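Local structure of protein CsuE (Acinetobacter baumannii, 6FJY) at residues B[26-31]-B[103-108]; B[33-38]-B[133-138]; B[52-57]-B[124-129]; B[74-79]-B[86-91]. The protein probably serves as the tip adhesin of the Csu pilus, an archaic chaperone-usher fibre involved in surface attachment and biofilm formation. All coordinates share one frame; numbering follows the deposited sequence.

Contact 1 of 4, residues B[26-31]-B[103-108]; sequences SSQFNS and NLPFYI
Phe29 and Phe106 form a hydrogen-bonded pair in two antiparallel strands. Their side chains lie on the same face of the sheet but do not stack. Instead CB of Phe106 sits over one face of the Phe29 ring, offset toward the rim, with Phe29 CZ 3.6 Å from Phe106 CB. The Phe29 ring edge meets the backbone N of Ile108. With CG between its own N and carbonyl carbon (chi1 69°), the Phe29 ring leans across to the partner strand. The Phe106 ring has a different neighbour. CB of Ser31 lies above its centre, 3.5 Å from the ring centroid, in a CH-pi contact. The hydroxyl of Ser31 turns to the backbone: Ser31 OG donates to Leu104 O at 2.6 Å. Ser31 N bonds to the same oxygen at 3.1 Å, so Leu104 O takes two donors from one residue. OG is also bonded to Leu33 N. On the other face of the sheet CB of Gln28 lies 3.7 Å from CE1 of Tyr107. The amide plane of Gln28 is nearly perpendicular to that ring, and its CD packs on Pro105 CB at 3.6 Å. Phe29 and Ile108 point inward, onto Leu173 and Ile175 of strand 167-189. Ile108 also meets Ile12 of strand 9-15. This is the packing of two sheets in a beta-sandwich.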
loop_
_atom_site.group_PDB
_atom_site.type_symbol
_atom_site.label_atom_id
_atom_site.label_comp_id
_atom_site.label_asym_id
_atom_site.label_seq_id
_atom_site.Cartn_x
_atom_site.Cartn_y
_atom_site.Cartn_z
ATOM N N SER B 26 12.087 14.941 0.606
ATOM C CA SER B 26 13.294 14.629 -0.147
ATOM C C SER B 26 13.695 13.176 0.053
ATOM O O SER B 26 14.189 12.800 1.121
ATOM C CB SER B 26 14.448 15.555 0.254
ATOM O OG SER B 26 14.341 16.815 -0.384
ATOM N N SER B 27 13.452 12.356 -0.963
ATOM C CA SER B 27 13.849 10.957 -0.975
ATOM C C SER B 27 15.180 10.833 -1.701
ATOM O O SER B 27 15.342 11.354 -2.807
ATOM C CB SER B 27 12.800 10.078 -1.665
ATOM O OG SER B 27 11.484 10.408 -1.262
ATOM N N GLN B 28 16.114 10.131 -1.077
ATOM C CA GLN B 28 17.433 9.888 -1.635
ATOM C C GLN B 28 17.392 8.757 -2.661
ATOM O O GLN B 28 16.810 7.697 -2.407
ATOM C CB GLN B 28 18.390 9.553 -0.491
ATOM C CG GLN B 28 19.676 8.861 -0.867
ATOM C CD GLN B 28 20.676 8.866 0.284
ATOM O OE1 GLN B 28 20.631 9.740 1.156
ATOM N NE2 GLN B 28 21.579 7.891 0.293
ATOM N N PHE B 29 18.000 8.988 -3.824
ATOM C CA PHE B 29 18.236 7.922 -4.786
ATOM C C PHE B 29 19.626 8.070 -5.378
ATOM O O PHE B 29 20.291 9.093 -5.218
ATOM C CB PHE B 29 17.179 7.880 -5.897
ATOM C CG PHE B 29 17.230 9.033 -6.842
ATOM C CD1 PHE B 29 16.614 10.232 -6.522
ATOM C CD2 PHE B 29 17.857 8.911 -8.070
ATOM C CE1 PHE B 29 16.649 11.295 -7.394
ATOM C CE2 PHE B 29 17.891 9.969 -8.955
ATOM C CZ PHE B 29 17.289 11.167 -8.621
ATOM N N ASN B 30 20.049 7.011 -6.066
ATOM C CA ASN B 30 21.384 6.918 -6.633
ATOM C C ASN B 30 21.519 7.824 -7.842
ATOM O O ASN B 30 20.718 7.760 -8.780
ATOM C CB ASN B 30 21.680 5.475 -7.035
ATOM C CG ASN B 30 21.648 4.524 -5.856
ATOM O OD1 ASN B 30 21.865 4.930 -4.710
ATOM N ND2 ASN B 30 21.386 3.248 -6.132
ATOM N N SER B 31 22.550 8.662 -7.819
ATOM C CA SER B 31 22.727 9.654 -8.869
ATOM C C SER B 31 23.215 9.038 -10.155
ATOM O O SER B 31 23.039 9.641 -11.227
ATOM C CB SER B 31 23.738 10.704 -8.431
ATOM O OG SER B 31 24.982 10.062 -8.156
ATOM N N ASN B 103 27.037 5.487 -2.641
ATOM C CA ASN B 103 26.250 6.189 -3.639
ATOM C C ASN B 103 26.245 7.683 -3.350
ATOM O O ASN B 103 25.961 8.121 -2.229
ATOM C CB ASN B 103 24.820 5.649 -3.676
ATOM C CG ASN B 103 24.750 4.188 -4.143
ATOM O OD1 ASN B 103 25.378 3.797 -5.126
ATOM N ND2 ASN B 103 23.982 3.383 -3.425
ATOM N N LEU B 104 26.592 8.457 -4.361
ATOM C CA LEU B 104 26.406 9.891 -4.324
ATOM C C LEU B 104 24.924 10.170 -4.524
ATOM O O LEU B 104 24.376 9.907 -5.596
ATOM C CB LEU B 104 27.250 10.579 -5.375
ATOM C CG LEU B 104 27.063 12.079 -5.322
ATOM C CD1 LEU B 104 27.677 12.604 -4.030
ATOM C CD2 LEU B 104 27.696 12.710 -6.547
ATOM N N PRO B 105 24.239 10.677 -3.509
ATOM C CA PRO B 105 22.775 10.757 -3.564
ATOM C C PRO B 105 22.270 11.946 -4.353
ATOM O O PRO B 105 22.831 13.034 -4.320
ATOM C CB PRO B 105 22.391 10.877 -2.088
ATOM C CG PRO B 105 23.571 11.632 -1.492
ATOM C CD PRO B 105 24.781 11.108 -2.204
ATOM N N PHE B 106 21.207 11.713 -5.093
ATOM C CA PHE B 106 20.322 12.777 -5.524
ATOM C C PHE B 106 19.028 12.644 -4.735
ATOM O O PHE B 106 18.799 11.664 -4.020
ATOM C CB PHE B 106 20.052 12.736 -7.036
ATOM C CG PHE B 106 21.169 13.306 -7.878
ATOM C CD1 PHE B 106 22.325 13.795 -7.296
ATOM C CD2 PHE B 106 21.051 13.354 -9.267
ATOM C CE1 PHE B 106 23.340 14.329 -8.069
ATOM C CE2 PHE B 106 22.067 13.888 -10.054
ATOM C CZ PHE B 106 23.217 14.376 -9.456
ATOM N N TYR B 107 18.178 13.647 -4.861
ATOM C CA TYR B 107 16.935 13.663 -4.119
ATOM C C TYR B 107 15.798 13.927 -5.082
ATOM O O TYR B 107 15.961 14.625 -6.083
ATOM C CB TYR B 107 16.970 14.706 -3.000
ATOM C CG TYR B 107 18.059 14.408 -1.995
ATOM C CD1 TYR B 107 17.860 13.475 -0.984
ATOM C CD2 TYR B 107 19.298 15.028 -2.073
ATOM C CE1 TYR B 107 18.866 13.176 -0.064
ATOM C CE2 TYR B 107 20.305 14.737 -1.155
ATOM C CZ TYR B 107 20.085 13.818 -0.161
ATOM O OH TYR B 107 21.096 13.555 0.731
ATOM N N ILE B 108 14.655 13.341 -4.777
ATOM C CA ILE B 108 13.425 13.611 -5.494
ATOM C C ILE B 108 12.441 14.154 -4.473
ATOM O O ILE B 108 12.410 13.704 -3.324
ATOM C CB ILE B 108 12.891 12.350 -6.210
ATOM C CG1 ILE B 108 11.547 12.606 -6.890
ATOM C CG2 ILE B 108 12.800 11.169 -5.247
ATOM C CD1 ILE B 108 11.170 11.524 -7.887
#

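Contact 2 of 4, residues B[33-38]-B[133-138]; sequences LSCTGF and YSVPAV
Leu33 and Tyr133 begin this contact in the N-terminal, probably adhesive, beta-sandwich domain, where the small sheet of strands 2-4 and 33-35 packs on the long strand 119-136. The two segments face each other mostly through side chains and join their backbones at a single beta bridge, Phe38 with Ala137. Leu33 has CG anti to its N (chi1 178°), and this extended start sends CD1 to the Tyr133 ring. Leu33 CD1 comes within 3.6 Å of Tyr133 CE2. It approaches off-centre, in a CH-pi contact. The tyrosine side chain starts between its own N and carbonyl carbon (chi1 60°), which turns the ring toward the leucine.

Farther along, Val135 uses both methyl groups. Its CG2 lies 4.1 Å from SG of Cys35, and its CG1 lies 3.7 Å from CB of Phe38. The sulfur is held from another side by a disulfide to Cys2, so strand 2-4 is fixed covalently beside this packing. Val135 and Tyr133 both touch Cys2 as well. Phe38 meets the valine with CB alone. Its bond to CB leads away from the other segment, and its ring goes on to meet the ring of Phe97. Gly37 turns the chain with a positive phi, which suits glycine. That turn brings its carbonyl to the other segment. Phe38 CA also passes 3.3 Å from Pro136 O. Val138 N donates to Gly37 O at 2.6 Å, almost straight and in the carbonyl plane.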
loop_
_atom_site.group_PDB
_atom_site.type_symbol
_atom_site.label_atom_id
_atom_site.label_comp_id
_atom_site.label_asym_id
_atom_site.label_seq_id
_atom_site.Cartn_x
_atom_site.Cartn_y
_atom_site.Cartn_z
ATOM N N LEU B 33 26.594 7.928 -9.863
ATOM C CA LEU B 33 27.985 7.863 -9.440
ATOM C C LEU B 33 28.082 7.328 -8.018
ATOM O O LEU B 33 27.308 7.714 -7.138
ATOM C CB LEU B 33 28.657 9.233 -9.526
ATOM C CG LEU B 33 30.113 9.318 -9.072
ATOM C CD1 LEU B 33 31.019 8.656 -10.102
ATOM C CD2 LEU B 33 30.529 10.755 -8.857
ATOM N N SER B 34 29.062 6.458 -7.799
ATOM C CA SER B 34 29.289 5.798 -6.526
ATOM C C SER B 34 30.790 5.705 -6.304
ATOM O O SER B 34 31.557 5.536 -7.255
ATOM C CB SER B 34 28.671 4.393 -6.497
ATOM O OG SER B 34 27.296 4.428 -6.814
ATOM N N CYS B 35 31.205 5.840 -5.044
ATOM C CA CYS B 35 32.615 5.755 -4.687
ATOM C C CYS B 35 32.754 5.068 -3.341
ATOM O O CYS B 35 32.052 5.405 -2.387
ATOM C CB CYS B 35 33.278 7.133 -4.633
ATOM S SG CYS B 35 33.330 8.038 -6.180
ATOM N N THR B 36 33.641 4.086 -3.286
ATOM C CA THR B 36 34.049 3.427 -2.062
ATOM C C THR B 36 35.559 3.574 -1.931
ATOM O O THR B 36 36.267 3.741 -2.926
ATOM C CB THR B 36 33.650 1.939 -2.054
ATOM O OG1 THR B 36 34.183 1.287 -3.213
ATOM C CG2 THR B 36 32.140 1.789 -2.058
ATOM N N GLY B 37 36.053 3.504 -0.695
ATOM C CA GLY B 37 37.479 3.639 -0.456
ATOM C C GLY B 37 38.016 5.046 -0.573
ATOM O O GLY B 37 39.234 5.236 -0.525
ATOM N N PHE B 38 37.139 6.033 -0.744
ATOM C CA PHE B 38 37.537 7.430 -0.699
ATOM C C PHE B 38 38.149 7.771 0.654
ATOM O O PHE B 38 37.776 7.220 1.690
ATOM C CB PHE B 38 36.330 8.338 -0.965
ATOM C CG PHE B 38 35.111 8.009 -0.124
ATOM C CD1 PHE B 38 34.942 8.567 1.139
ATOM C CD2 PHE B 38 34.131 7.145 -0.603
ATOM C CE1 PHE B 38 33.823 8.272 1.905
ATOM C CE2 PHE B 38 33.009 6.841 0.163
ATOM C CZ PHE B 38 32.853 7.396 1.417
ATOM N N TYR B 133 35.373 13.649 -12.462
ATOM C CA TYR B 133 35.729 13.510 -11.055
ATOM C C TYR B 133 37.172 13.066 -10.854
ATOM O O TYR B 133 37.787 12.427 -11.712
ATOM C CB TYR B 133 34.791 12.535 -10.319
ATOM C CG TYR B 133 34.753 11.119 -10.855
ATOM C CD1 TYR B 133 35.644 10.155 -10.394
ATOM C CD2 TYR B 133 33.798 10.736 -11.796
ATOM C CE1 TYR B 133 35.603 8.855 -10.876
ATOM C CE2 TYR B 133 33.741 9.431 -12.275
ATOM C CZ TYR B 133 34.644 8.498 -11.811
ATOM O OH TYR B 133 34.601 7.213 -12.286
ATOM N N SER B 134 37.701 13.437 -9.682
ATOM C CA SER B 134 38.973 12.926 -9.174
ATOM C C SER B 134 38.872 12.933 -7.649
ATOM O O SER B 134 38.923 14.000 -7.019
ATOM C CB SER B 134 40.153 13.744 -9.667
ATOM O OG SER B 134 41.351 13.334 -9.017
ATOM N N VAL B 135 38.733 11.745 -7.078
ATOM C CA VAL B 135 38.399 11.545 -5.669
ATOM C C VAL B 135 39.620 10.971 -4.968
ATOM O O VAL B 135 40.110 9.916 -5.378
ATOM C CB VAL B 135 37.200 10.595 -5.494
ATOM C CG1 VAL B 135 36.884 10.400 -4.002
ATOM C CG2 VAL B 135 35.996 11.099 -6.281
ATOM N N PRO B 136 40.113 11.599 -3.899
ATOM C CA PRO B 136 41.247 11.021 -3.164
ATOM C C PRO B 136 40.878 9.669 -2.575
ATOM O O PRO B 136 39.794 9.491 -2.013
ATOM C CB PRO B 136 41.525 12.056 -2.067
ATOM C CG PRO B 136 40.195 12.755 -1.869
ATOM C CD PRO B 136 39.582 12.811 -3.242
ATOM N N ALA B 137 41.795 8.712 -2.709
ATOM C CA ALA B 137 41.597 7.365 -2.192
ATOM C C ALA B 137 42.181 7.232 -0.794
ATOM O O ALA B 137 43.194 7.852 -0.461
ATOM C CB ALA B 137 42.243 6.325 -3.107
ATOM N N VAL B 138 41.533 6.392 0.018
ATOM C CA VAL B 138 42.046 6.081 1.346
ATOM C C VAL B 138 43.492 5.584 1.247
ATOM O O VAL B 138 43.913 5.004 0.238
ATOM C CB VAL B 138 41.136 5.052 2.043
ATOM C CG1 VAL B 138 41.387 3.641 1.510
ATOM C CG2 VAL B 138 41.312 5.110 3.542
#

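Contact 3 of 4, residues B[52-57]-B[124-129]; sequences VEQMSN and DSPLKV
The flat amide of Gln54 meets a different partner at each end. Gln54 NE2 lies 3.7 Å from CB of Ser125, while Gln54 OE1 lies 3.7 Å from CE of Lys128. With CG anti to the backbone N (chi1 -164°), the extended chain reaches over the partner segment and sets its amide between Ser125 and Lys128. The carbonyl of Lys128 is the other flat group that matters. Gln54 N meets its oxygen in the carbonyl plane, on a lone pair. Glu53 N meets the same oxygen from a position tilted 20° out of that plane, with Glu53 N to Lys128 O at 2.8 Å. Two successive residues thus face one, and this is a classic beta bulge in an antiparallel pair. Lys128 N returns a bond to Gln54 O at 2.9 Å. On the other side of the sheet the methyl CD2 of Leu127 touches two side chains of the other segment. Leu127 CD2 is 3.8 Å from both Val52 CG1 and Met55 CG. Met55 and Leu127 lie alongside each other with the same heading, and Met55 goes on to touch Ile72 and Ile80. Beyond the paired strands a water bridges the two segments: it accepts from Ser56 N and donates to Ser125 O at 2.7 Å.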
loop_
_atom_site.group_PDB
_atom_site.type_symbol
_atom_site.label_atom_id
_atom_site.label_comp_id
_atom_site.label_asym_id
_atom_site.label_seq_id
_atom_site.Cartn_x
_atom_site.Cartn_y
_atom_site.Cartn_z
ATOM N N VAL B 52 23.897 17.206 -16.441
ATOM C CA VAL B 52 22.682 16.444 -16.689
ATOM C C VAL B 52 22.376 16.549 -18.179
ATOM O O VAL B 52 21.952 17.597 -18.667
ATOM C CB VAL B 52 21.517 16.949 -15.833
ATOM C CG1 VAL B 52 20.322 16.030 -15.958
ATOM C CG2 VAL B 52 21.962 17.025 -14.369
ATOM N N GLU B 53 22.620 15.462 -18.904
ATOM C CA GLU B 53 22.369 15.395 -20.334
ATOM C C GLU B 53 20.937 15.005 -20.661
ATOM O O GLU B 53 20.466 15.293 -21.764
ATOM C CB GLU B 53 23.331 14.396 -20.971
ATOM C CG GLU B 53 24.773 14.663 -20.616
ATOM C CD GLU B 53 25.628 14.831 -21.844
ATOM O OE1 GLU B 53 25.780 13.844 -22.596
ATOM O OE2 GLU B 53 26.133 15.954 -22.067
ATOM N N GLN B 54 20.233 14.372 -19.730
ATOM C CA GLN B 54 18.847 14.008 -19.970
ATOM C C GLN B 54 18.149 13.869 -18.629
ATOM O O GLN B 54 18.712 13.311 -17.682
ATOM C CB GLN B 54 18.746 12.711 -20.777
ATOM C CG GLN B 54 17.377 12.463 -21.381
ATOM C CD GLN B 54 17.392 11.330 -22.389
ATOM O OE1 GLN B 54 18.407 10.653 -22.568
ATOM N NE2 GLN B 54 16.269 11.127 -23.063
ATOM N N MET B 55 16.931 14.401 -18.554
ATOM C CA MET B 55 16.172 14.421 -17.308
ATOM C C MET B 55 14.753 14.886 -17.588
ATOM O O MET B 55 14.504 15.637 -18.538
ATOM C CB MET B 55 16.812 15.338 -16.265
ATOM C CG MET B 55 16.316 15.063 -14.845
ATOM S SD MET B 55 16.830 16.322 -13.687
ATOM C CE MET B 55 16.474 17.761 -14.671
ATOM N N SER B 56 13.834 14.445 -16.732
ATOM C CA SER B 56 12.438 14.850 -16.798
ATOM C C SER B 56 11.918 15.059 -15.388
ATOM O O SER B 56 12.173 14.241 -14.503
ATOM C CB SER B 56 11.583 13.797 -17.502
ATOM O OG SER B 56 10.202 14.079 -17.322
ATOM N N ASN B 57 11.185 16.139 -15.181
ATOM C CA ASN B 57 10.462 16.326 -13.935
ATOM C C ASN B 57 9.039 15.786 -14.013
ATOM O O ASN B 57 8.318 15.825 -13.015
ATOM C CB ASN B 57 10.456 17.811 -13.556
ATOM C CG ASN B 57 11.856 18.364 -13.380
ATOM O OD1 ASN B 57 12.457 18.237 -12.318
ATOM N ND2 ASN B 57 12.379 18.981 -14.427
ATOM N N ASP B 124 9.469 10.481 -17.666
ATOM C CA ASP B 124 9.217 10.553 -19.100
ATOM C C ASP B 124 10.489 10.329 -19.909
ATOM O O ASP B 124 10.422 9.888 -21.061
ATOM C CB ASP B 124 8.561 11.887 -19.438
ATOM C CG ASP B 124 7.129 11.952 -18.948
ATOM O OD1 ASP B 124 6.634 10.923 -18.435
ATOM O OD2 ASP B 124 6.494 13.023 -19.069
ATOM N N SER B 125 11.646 10.601 -19.321
ATOM C CA SER B 125 12.926 10.245 -19.900
ATOM C C SER B 125 13.818 9.702 -18.798
ATOM O O SER B 125 13.625 10.021 -17.617
ATOM C CB SER B 125 13.614 11.446 -20.569
ATOM O OG SER B 125 14.181 12.315 -19.606
ATOM N N PRO B 126 14.789 8.871 -19.148
ATOM C CA PRO B 126 15.783 8.464 -18.160
ATOM C C PRO B 126 16.661 9.634 -17.750
ATOM O O PRO B 126 16.767 10.655 -18.433
ATOM C CB PRO B 126 16.589 7.380 -18.881
ATOM C CG PRO B 126 16.248 7.511 -20.316
ATOM C CD PRO B 126 14.873 8.072 -20.377
ATOM N N LEU B 127 17.273 9.472 -16.588
ATOM C CA LEU B 127 18.238 10.423 -16.058
ATOM C C LEU B 127 19.620 10.004 -16.548
ATOM O O LEU B 127 20.158 8.984 -16.107
ATOM C CB LEU B 127 18.165 10.440 -14.531
ATOM C CG LEU B 127 18.725 11.568 -13.666
ATOM C CD1 LEU B 127 19.799 11.047 -12.726
ATOM C CD2 LEU B 127 19.242 12.736 -14.493
ATOM N N LYS B 128 20.194 10.790 -17.455
ATOM C CA LYS B 128 21.537 10.560 -17.971
ATOM C C LYS B 128 22.428 11.721 -17.550
ATOM O O LYS B 128 22.124 12.884 -17.835
ATOM C CB LYS B 128 21.535 10.406 -19.496
ATOM C CG LYS B 128 22.924 10.170 -20.096
ATOM C CD LYS B 128 22.892 10.165 -21.614
ATOM C CE LYS B 128 21.814 9.237 -22.173
ATOM N NZ LYS B 128 22.034 8.957 -23.633
ATOM N N VAL B 129 23.532 11.398 -16.885
ATOM C CA VAL B 129 24.425 12.393 -16.321
ATOM C C VAL B 129 25.841 12.105 -16.801
ATOM O O VAL B 129 26.253 10.943 -16.881
ATOM C CB VAL B 129 24.359 12.397 -14.779
ATOM C CG1 VAL B 129 25.206 13.536 -14.209
ATOM C CG2 VAL B 129 22.911 12.510 -14.289
HETATM O O HOH W 1 14.301 11.636 -15.563
#

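Contact 4 of 4, residues B[74-79]-B[86-91]; sequences DSNNEI and KDMSSF
Asp74 and Lys86 stand with their CA atoms 9.3 Å apart, in two irregular segments that are joined by side chains and not by backbone pairing. The lysine chain is fully extended, with CG anti to its N (chi1 -178°), and spans this distance. It crosses the aspartate at about a right angle. Lys86 NZ donates to Asp74 OD2 at 2.8 Å, on the syn side but 33° out of the carboxylate plane. Glu78 adds a second salt bridge, in which the bond from Lys86 NZ to Glu78 OE1 is weak at 3.1 Å. Asp74 OD2 also bonds the hydroxyl of Tyr50. Two acids thus share one ammonium group, which would probably favour their charged forms. The other oxygen of Asp74 serves its own segment: Asn76 N donates to Asp74 OD1 at 3.0 Å. This probably helps hold the carboxylate where the lysine reaches it. Met88 lies beside this polar group, its chain folded so that sulfur and methyl lie against the first segment. Met88 SD lies 4.0 Å from Asp74 CG. Backbone bonds from Lys86 to Tyr50 and from Met88 to Leu48 hold the second segment. The whole is an Asx turn tied by a salt-bridge network, within the long loop between strands 71-73 and 103-110.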
loop_
_atom_site.group_PDB
_atom_site.type_symbol
_atom_site.label_atom_id
_atom_site.label_comp_id
_atom_site.label_asym_id
_atom_site.label_seq_id
_atom_site.Cartn_x
_atom_site.Cartn_y
_atom_site.Cartn_z
ATOM N N ASP B 74 20.568 17.673 -5.952
ATOM C CA ASP B 74 21.884 17.149 -6.305
ATOM C C ASP B 74 22.789 16.762 -5.140
ATOM O O ASP B 74 23.998 16.617 -5.364
ATOM C CB ASP B 74 22.637 18.165 -7.164
ATOM C CG ASP B 74 23.002 19.440 -6.407
ATOM O OD1 ASP B 74 22.896 19.502 -5.161
ATOM O OD2 ASP B 74 23.381 20.403 -7.098
ATOM N N SER B 75 22.265 16.654 -3.916
ATOM C CA SER B 75 22.978 16.181 -2.713
ATOM C C SER B 75 23.494 17.317 -1.848
ATOM O O SER B 75 23.771 17.108 -0.667
ATOM C CB SER B 75 24.148 15.222 -3.006
ATOM O OG SER B 75 25.178 15.823 -3.760
ATOM N N ASN B 76 23.637 18.509 -2.423
ATOM C CA ASN B 76 23.589 19.747 -1.660
ATOM C C ASN B 76 22.181 20.333 -1.635
ATOM O O ASN B 76 22.007 21.489 -1.241
ATOM C CB ASN B 76 24.576 20.763 -2.221
ATOM C CG ASN B 76 26.021 20.348 -1.998
ATOM O OD1 ASN B 76 26.362 19.776 -0.968
ATOM N ND2 ASN B 76 26.875 20.621 -2.985
ATOM N N ASN B 77 21.174 19.551 -2.041
ATOM C CA ASN B 77 19.777 19.999 -2.118
ATOM C C ASN B 77 19.638 21.269 -2.946
ATOM O O ASN B 77 18.795 22.121 -2.659
ATOM C CB ASN B 77 19.167 20.201 -0.734
ATOM C CG ASN B 77 18.521 18.938 -0.199
ATOM O OD1 ASN B 77 17.362 18.643 -0.500
ATOM N ND2 ASN B 77 19.270 18.183 0.602
ATOM N N GLU B 78 20.460 21.399 -3.983
ATOM C CA GLU B 78 20.269 22.418 -5.004
ATOM C C GLU B 78 19.549 21.779 -6.185
ATOM O O GLU B 78 19.953 20.710 -6.657
ATOM C CB GLU B 78 21.603 23.024 -5.442
ATOM C CG GLU B 78 21.471 23.984 -6.612
ATOM C CD GLU B 78 22.735 24.791 -6.880
ATOM O OE1 GLU B 78 23.776 24.506 -6.257
ATOM O OE2 GLU B 78 22.677 25.716 -7.719
ATOM N N ILE B 79 18.470 22.425 -6.634
ATOM C CA ILE B 79 17.707 21.939 -7.778
ATOM C C ILE B 79 18.627 21.784 -8.977
ATOM O O ILE B 79 19.446 22.662 -9.276
ATOM C CB ILE B 79 16.553 22.901 -8.093
ATOM C CG1 ILE B 79 15.679 23.114 -6.864
ATOM C CG2 ILE B 79 15.690 22.367 -9.235
ATOM C CD1 ILE B 79 14.750 24.329 -7.019
ATOM N N LYS B 86 27.189 21.934 -12.926
ATOM C CA LYS B 86 27.473 22.410 -11.580
ATOM C C LYS B 86 28.744 21.746 -11.089
ATOM O O LYS B 86 28.822 20.514 -11.020
ATOM C CB LYS B 86 26.329 22.123 -10.607
ATOM C CG LYS B 86 26.602 22.671 -9.209
ATOM C CD LYS B 86 25.780 21.963 -8.142
ATOM C CE LYS B 86 26.143 22.442 -6.730
ATOM N NZ LYS B 86 25.305 21.832 -5.646
ATOM N N ASP B 87 29.722 22.566 -10.735
ATOM C CA ASP B 87 30.932 22.113 -10.073
ATOM C C ASP B 87 30.673 21.986 -8.575
ATOM O O ASP B 87 30.401 22.987 -7.903
ATOM C CB ASP B 87 32.070 23.098 -10.340
ATOM C CG ASP B 87 33.434 22.476 -10.123
ATOM O OD1 ASP B 87 33.522 21.511 -9.337
ATOM O OD2 ASP B 87 34.407 22.948 -10.739
ATOM N N MET B 88 30.771 20.765 -8.050
ATOM C CA MET B 88 30.576 20.527 -6.627
ATOM C C MET B 88 31.894 20.335 -5.873
ATOM O O MET B 88 31.871 20.014 -4.684
ATOM C CB MET B 88 29.636 19.334 -6.428
ATOM C CG MET B 88 28.227 19.591 -6.957
ATOM S SD MET B 88 26.903 18.838 -6.019
ATOM C CE MET B 88 27.396 17.194 -6.254
ATOM N N SER B 89 33.030 20.600 -6.523
ATOM C CA SER B 89 34.346 20.342 -5.945
ATOM C C SER B 89 34.580 21.094 -4.633
ATOM O O SER B 89 34.516 22.326 -4.590
ATOM C CB SER B 89 35.437 20.726 -6.949
ATOM O OG SER B 89 35.060 20.407 -8.272
ATOM N N SER B 90 34.880 20.341 -3.573
ATOM C CA SER B 90 35.319 20.872 -2.289
ATOM C C SER B 90 36.201 19.833 -1.609
ATOM O O SER B 90 36.428 18.735 -2.129
ATOM C CB SER B 90 34.137 21.241 -1.393
ATOM O OG SER B 90 33.451 20.099 -0.930
ATOM N N PHE B 91 36.701 20.195 -0.429
ATOM C CA PHE B 91 37.460 19.270 0.397
ATOM C C PHE B 91 36.566 18.310 1.166
ATOM O O PHE B 91 37.033 17.246 1.587
ATOM C CB PHE B 91 38.325 20.047 1.385
ATOM C CG PHE B 91 39.519 20.692 0.759
ATOM C CD1 PHE B 91 40.583 19.918 0.322
ATOM C CD2 PHE B 91 39.591 22.069 0.625
ATOM C CE1 PHE B 91 41.693 20.508 -0.251
ATOM C CE2 PHE B 91 40.698 22.666 0.062
ATOM C CZ PHE B 91 41.750 21.887 -0.380
#

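In the fold
From the N terminus the chain enters contact 1 at 26-31, contact 2 at 33-38 and contact 3 at 52-57. Contact 4 then opens and closes locally, between 74-79 and 86-91, so it lies within the span of each of the others. The second partners follow at 103-108, 124-129 and 133-138. Contact 3 therefore sits within contact 2, while contact 1 crosses both. Contact 1 belongs to the three-stranded sheet and contact 3 to the large mixed sheet. Contact 2 links strand 119-136 of the mixed sheet to the region of strand 33-35. Contacts 1 and 2 touch through Asn103 and Ser34, and contact 4 packs on contact 1 through Ser75 and Pro105.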